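Local coordinates for protein ribonucleoside-diphosphate reductase subunit beta (Bacillus halodurans C-125, PDB 2RCC) that probably serves as the iron-binding small subunit of a class I ribonucleotide reductase, which makes deoxyribonucleotides from ribonucleotides for DNA synthesis, at residues Glu74-Leu85 and Phe190-Leu200. Residues are numbered along the deposited sequence; the frame is centred on the assembly and turned at random.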
loop_
_atom_site.group_PDB
_atom_site.type_symbol
_atom_site.label_atom_id
_atom_site.label_comp_id
_atom_site.label_asym_id
_atom_site.label_seq_id
_atom_site.Cartn_x
_atom_site.Cartn_y
_atom_site.Cartn_z
ATOM N N GLU A 74 18.796 25.445 -18.708
ATOM C CA GLU A 74 18.456 24.011 -18.550
ATOM C C GLU A 74 18.691 23.524 -17.108
ATOM O O GLU A 74 17.851 22.856 -16.536
ATOM C CB GLU A 74 19.257 23.145 -19.531
ATOM C CG GLU A 74 18.805 23.296 -20.964
ATOM C CD GLU A 74 19.761 22.718 -22.002
ATOM O OE1 GLU A 74 20.942 22.351 -21.709
ATOM O OE2 GLU A 74 19.303 22.648 -23.153
ATOM N N GLN A 75 19.818 23.910 -16.515
ATOM C CA GLN A 75 20.139 23.545 -15.119
ATOM C C GLN A 75 19.138 24.136 -14.149
ATOM O O GLN A 75 18.650 23.446 -13.246
ATOM C CB GLN A 75 21.537 24.013 -14.747
ATOM C CG GLN A 75 22.669 23.358 -15.508
ATOM C CD GLN A 75 24.036 23.894 -15.074
ATOM O OE1 GLN A 75 24.242 24.171 -13.906
ATOM N NE2 GLN A 75 24.950 24.026 -15.995
ATOM N N GLU A 76 18.794 25.399 -14.352
ATOM C CA GLU A 76 17.785 26.052 -13.517
ATOM C C GLU A 76 16.395 25.435 -13.624
ATOM O O GLU A 76 15.749 25.221 -12.598
ATOM C CB GLU A 76 17.740 27.573 -13.776
ATOM C CG GLU A 76 18.944 28.337 -13.253
ATOM C CD GLU A 76 19.097 28.242 -11.730
ATOM O OE1 GLU A 76 18.062 28.333 -11.014
ATOM O OE2 GLU A 76 20.254 28.065 -11.264
ATOM N N ALA A 77 15.939 25.152 -14.839
ATOM C CA ALA A 77 14.644 24.503 -15.063
ATOM C C ALA A 77 14.615 23.135 -14.409
ATOM O O ALA A 77 13.647 22.788 -13.771
ATOM C CB ALA A 77 14.316 24.385 -16.575
ATOM N N PHE A 78 15.690 22.374 -14.576
ATOM C CA PHE A 78 15.821 21.050 -13.986
ATOM C C PHE A 78 15.695 21.125 -12.469
ATOM O O PHE A 78 14.955 20.356 -11.882
ATOM C CB PHE A 78 17.196 20.458 -14.355
ATOM C CG PHE A 78 17.354 18.980 -14.062
ATOM C CD1 PHE A 78 17.468 18.494 -12.751
ATOM C CD2 PHE A 78 17.487 18.069 -15.103
ATOM C CE1 PHE A 78 17.642 17.150 -12.517
ATOM C CE2 PHE A 78 17.661 16.711 -14.841
ATOM C CZ PHE A 78 17.740 16.277 -13.540
ATOM N N LYS A 79 16.463 22.014 -11.836
ATOM C CA LYS A 79 16.424 22.189 -10.364
ATOM C C LYS A 79 15.057 22.557 -9.872
ATOM O O LYS A 79 14.581 21.990 -8.866
ATOM C CB LYS A 79 17.463 23.235 -9.904
ATOM C CG LYS A 79 18.893 22.690 -9.949
ATOM C CD LYS A 79 19.993 23.743 -10.068
ATOM C CE LYS A 79 20.048 24.702 -8.911
ATOM N NZ LYS A 79 21.240 25.588 -9.078
ATOM N N LYS A 80 14.423 23.492 -10.588
ATOM C CA LYS A 80 13.079 23.952 -10.241
ATOM C C LYS A 80 12.051 22.841 -10.350
ATOM O O LYS A 80 11.257 22.660 -9.431
ATOM C CB LYS A 80 12.638 25.131 -11.098
ATOM C CG LYS A 80 13.295 26.422 -10.759
ATOM C CD LYS A 80 13.081 27.451 -11.833
ATOM C CE LYS A 80 13.881 28.722 -11.552
ATOM N NZ LYS A 80 13.390 29.507 -10.394
ATOM N N ILE A 81 12.107 22.067 -11.425
ATOM C CA ILE A 81 11.139 20.995 -11.657
ATOM C C ILE A 81 11.370 19.789 -10.717
ATOM O O ILE A 81 10.426 19.352 -10.034
ATOM C CB ILE A 81 11.093 20.571 -13.142
ATOM C CG1 ILE A 81 10.638 21.740 -14.037
ATOM C CG2 ILE A 81 10.105 19.429 -13.346
ATOM C CD1 ILE A 81 11.008 21.509 -15.511
ATOM N N ILE A 82 12.593 19.270 -10.664
ATOM C CA ILE A 82 12.888 18.140 -9.771
ATOM C C ILE A 82 12.678 18.562 -8.302
ATOM O O ILE A 82 12.102 17.792 -7.543
ATOM C CB ILE A 82 14.297 17.480 -10.035
ATOM C CG1 ILE A 82 14.256 16.014 -9.637
ATOM C CG2 ILE A 82 15.492 18.267 -9.387
ATOM C CD1 ILE A 82 13.432 15.161 -10.673
ATOM N N GLY A 83 13.092 19.796 -7.955
ATOM C CA GLY A 83 12.898 20.386 -6.628
ATOM C C GLY A 83 11.426 20.442 -6.217
ATOM O O GLY A 83 11.084 20.059 -5.101
ATOM N N LEU A 84 10.558 20.893 -7.123
ATOM C CA LEU A 84 9.120 20.966 -6.879
ATOM C C LEU A 84 8.546 19.570 -6.677
ATOM O O LEU A 84 7.776 19.340 -5.737
ATOM C CB LEU A 84 8.377 21.626 -8.047
ATOM C CG LEU A 84 6.868 21.810 -7.835
ATOM C CD1 LEU A 84 6.547 22.553 -6.532
ATOM C CD2 LEU A 84 6.276 22.492 -9.004
ATOM N N LEU A 85 8.892 18.661 -7.592
ATOM C CA LEU A 85 8.455 17.260 -7.496
ATOM C C LEU A 85 8.877 16.621 -6.163
ATOM O O LEU A 85 8.073 15.924 -5.546
ATOM C CB LEU A 85 8.958 16.439 -8.696
ATOM C CG LEU A 85 8.276 16.790 -10.031
ATOM C CD1 LEU A 85 9.016 16.156 -11.204
ATOM C CD2 LEU A 85 6.828 16.374 -10.026
ATOM N N PHE A 190 1.914 18.135 -14.225
ATOM C CA PHE A 190 3.348 17.940 -14.436
ATOM C C PHE A 190 3.752 17.153 -15.679
ATOM O O PHE A 190 4.925 16.951 -15.862
ATOM C CB PHE A 190 4.056 17.400 -13.175
ATOM C CG PHE A 190 3.846 18.258 -11.984
ATOM C CD1 PHE A 190 4.275 19.579 -11.988
ATOM C CD2 PHE A 190 3.189 17.767 -10.860
ATOM C CE1 PHE A 190 4.039 20.403 -10.905
ATOM C CE2 PHE A 190 2.967 18.575 -9.777
ATOM C CZ PHE A 190 3.381 19.894 -9.788
ATOM N N TYR A 191 2.833 16.837 -16.587
ATOM C CA TYR A 191 3.224 16.185 -17.833
ATOM C C TYR A 191 4.136 17.080 -18.667
ATOM O O TYR A 191 4.948 16.527 -19.376
ATOM C CB TYR A 191 2.021 15.626 -18.617
ATOM C CG TYR A 191 1.595 14.248 -18.083
ATOM C CD1 TYR A 191 1.423 14.015 -16.712
ATOM C CD2 TYR A 191 1.358 13.181 -18.951
ATOM C CE1 TYR A 191 1.037 12.738 -16.222
ATOM C CE2 TYR A 191 0.983 11.907 -18.463
ATOM C CZ TYR A 191 0.817 11.696 -17.107
ATOM O OH TYR A 191 0.431 10.434 -16.630
ATOM N N SER A 192 4.022 18.429 -18.581
ATOM C CA SER A 192 4.981 19.357 -19.227
ATOM C C SER A 192 6.368 19.168 -18.675
ATOM O O SER A 192 7.365 19.220 -19.402
ATOM C CB SER A 192 4.652 20.825 -18.954
ATOM O OG SER A 192 3.381 21.161 -19.422
ATOM N N GLY A 193 6.429 18.995 -17.351
ATOM C CA GLY A 193 7.670 18.815 -16.645
ATOM C C GLY A 193 8.311 17.496 -16.975
ATOM O O GLY A 193 9.495 17.448 -17.186
ATOM N N PHE A 194 7.521 16.423 -17.052
ATOM C CA PHE A 194 8.081 15.135 -17.486
ATOM C C PHE A 194 8.642 15.237 -18.890
ATOM O O PHE A 194 9.733 14.752 -19.155
ATOM C CB PHE A 194 7.069 14.009 -17.409
ATOM C CG PHE A 194 6.468 13.791 -16.009
ATOM C CD1 PHE A 194 7.225 13.967 -14.836
ATOM C CD2 PHE A 194 5.157 13.384 -15.884
ATOM C CE1 PHE A 194 6.681 13.756 -13.582
ATOM C CE2 PHE A 194 4.589 13.171 -14.599
ATOM C CZ PHE A 194 5.354 13.355 -13.457
ATOM N N ALA A 195 7.923 15.909 -19.777
ATOM C CA ALA A 195 8.410 16.152 -21.144
ATOM C C ALA A 195 9.763 16.853 -21.176
ATOM O O ALA A 195 10.584 16.557 -22.057
ATOM C CB ALA A 195 7.368 16.950 -21.957
ATOM N N PHE A 196 9.986 17.789 -20.247
ATOM C CA PHE A 196 11.281 18.484 -20.102
ATOM C C PHE A 196 12.413 17.453 -19.914
ATOM O O PHE A 196 13.442 17.531 -20.560
ATOM C CB PHE A 196 11.244 19.537 -18.971
ATOM C CG PHE A 196 12.609 20.056 -18.576
ATOM C CD1 PHE A 196 13.154 21.151 -19.210
ATOM C CD2 PHE A 196 13.337 19.463 -17.566
ATOM C CE1 PHE A 196 14.394 21.630 -18.845
ATOM C CE2 PHE A 196 14.612 19.917 -17.226
ATOM C CZ PHE A 196 15.124 20.995 -17.854
ATOM N N PHE A 197 12.198 16.482 -19.029
ATOM C CA PHE A 197 13.180 15.465 -18.783
ATOM C C PHE A 197 13.403 14.594 -20.024
ATOM O O PHE A 197 14.553 14.295 -20.376
ATOM C CB PHE A 197 12.818 14.642 -17.541
ATOM C CG PHE A 197 12.802 15.455 -16.284
ATOM C CD1 PHE A 197 13.961 16.033 -15.812
ATOM C CD2 PHE A 197 11.637 15.677 -15.600
ATOM C CE1 PHE A 197 13.950 16.794 -14.665
ATOM C CE2 PHE A 197 11.632 16.436 -14.449
ATOM C CZ PHE A 197 12.786 16.991 -13.999
ATOM N N TYR A 198 12.314 14.219 -20.702
ATOM C CA TYR A 198 12.444 13.402 -21.918
ATOM C C TYR A 198 13.121 14.174 -23.045
ATOM O O TYR A 198 13.837 13.565 -23.853
ATOM C CB TYR A 198 11.082 12.878 -22.402
ATOM C CG TYR A 198 10.305 12.037 -21.404
ATOM C CD1 TYR A 198 10.934 11.108 -20.575
ATOM C CD2 TYR A 198 8.915 12.134 -21.336
ATOM C CE1 TYR A 198 10.194 10.333 -19.676
ATOM C CE2 TYR A 198 8.185 11.377 -20.461
ATOM C CZ TYR A 198 8.828 10.480 -19.645
ATOM O OH TYR A 198 8.072 9.743 -18.795
ATOM N N ASN A 199 12.900 15.497 -23.102
ATOM C CA ASN A 199 13.543 16.350 -24.120
ATOM C C ASN A 199 15.050 16.323 -23.924
ATOM O O ASN A 199 15.797 16.403 -24.891
ATOM C CB ASN A 199 13.003 17.797 -24.051
ATOM C CG ASN A 199 13.644 18.737 -25.091
ATOM O OD1 ASN A 199 13.556 18.507 -26.289
ATOM N ND2 ASN A 199 14.257 19.809 -24.617
ATOM N N LEU A 200 15.519 16.251 -22.681
ATOM C CA LEU A 200 16.977 16.140 -22.431
ATOM C C LEU A 200 17.534 14.801 -22.895
ATOM O O LEU A 200 18.554 14.746 -23.599
ATOM C CB LEU A 200 17.328 16.366 -20.937
ATOM C CG LEU A 200 17.114 17.779 -20.368
ATOM C CD1 LEU A 200 17.389 17.843 -18.877
ATOM C CD2 LEU A 200 18.001 18.806 -21.095
#
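Phe190, at the N-cap position of its helix, meets two leucines of 74-85. Leu85 CD2 lies over one ring face in a CH-pi contact, 4.3 Å from the centroid of the Phe190 ring. Leu84 CD2 approaches Phe190 CE1 to 3.6 Å. One turn on, Gly193 lets the backbones come close. Its CA is 6.5 Å from the CA of Ile81, and a CB here would press on Ile81 CG2. Phe194 starts out away from helix 74-85, but its ring end swings back so that CE1 touches Leu85 CD1. The Phe194 side chain also touches Glu220, probably an iron ligand.

Phe196 is a knob in a hole formed by Glu74, Ala77, Phe78 and Ile81. Its CG is anti to the backbone N (chi1 167°), which carries the ring across to the other helix. Ile81 CD1 sits over a face, 4.1 Å from the Phe196 ring centroid, while Glu74 O lies at the ring edge. Phe197 is the next knob, among Phe78, Ile81, Ile82 and Leu85. Its CE1 edge points into the face of Phe78, a T-shaped pair with planes at 87° and ring centroids 5.1 Å apart. Its CE2 meets Ile81 CG2 at 3.5 Å. An alanine in place of Phe197 would probably leave the Phe78 face without its edge partner and open a gap beside Ile81 and Ile82. Leu200 ends the row, with CD1 at the edge of the Phe78 ring, 3.8 Å from Phe78 CD2.

Helix 106-133 flanks this core: Leu85 touches Tyr126, the probable active-site tyrosine, and Ile82 touches Val129. The contact thus joins the apolar faces of helices 72-87 and 191-202 beside the probable di-iron site, within the all-helical, ferritin-like fold of ribonucleotide reductase small subunits.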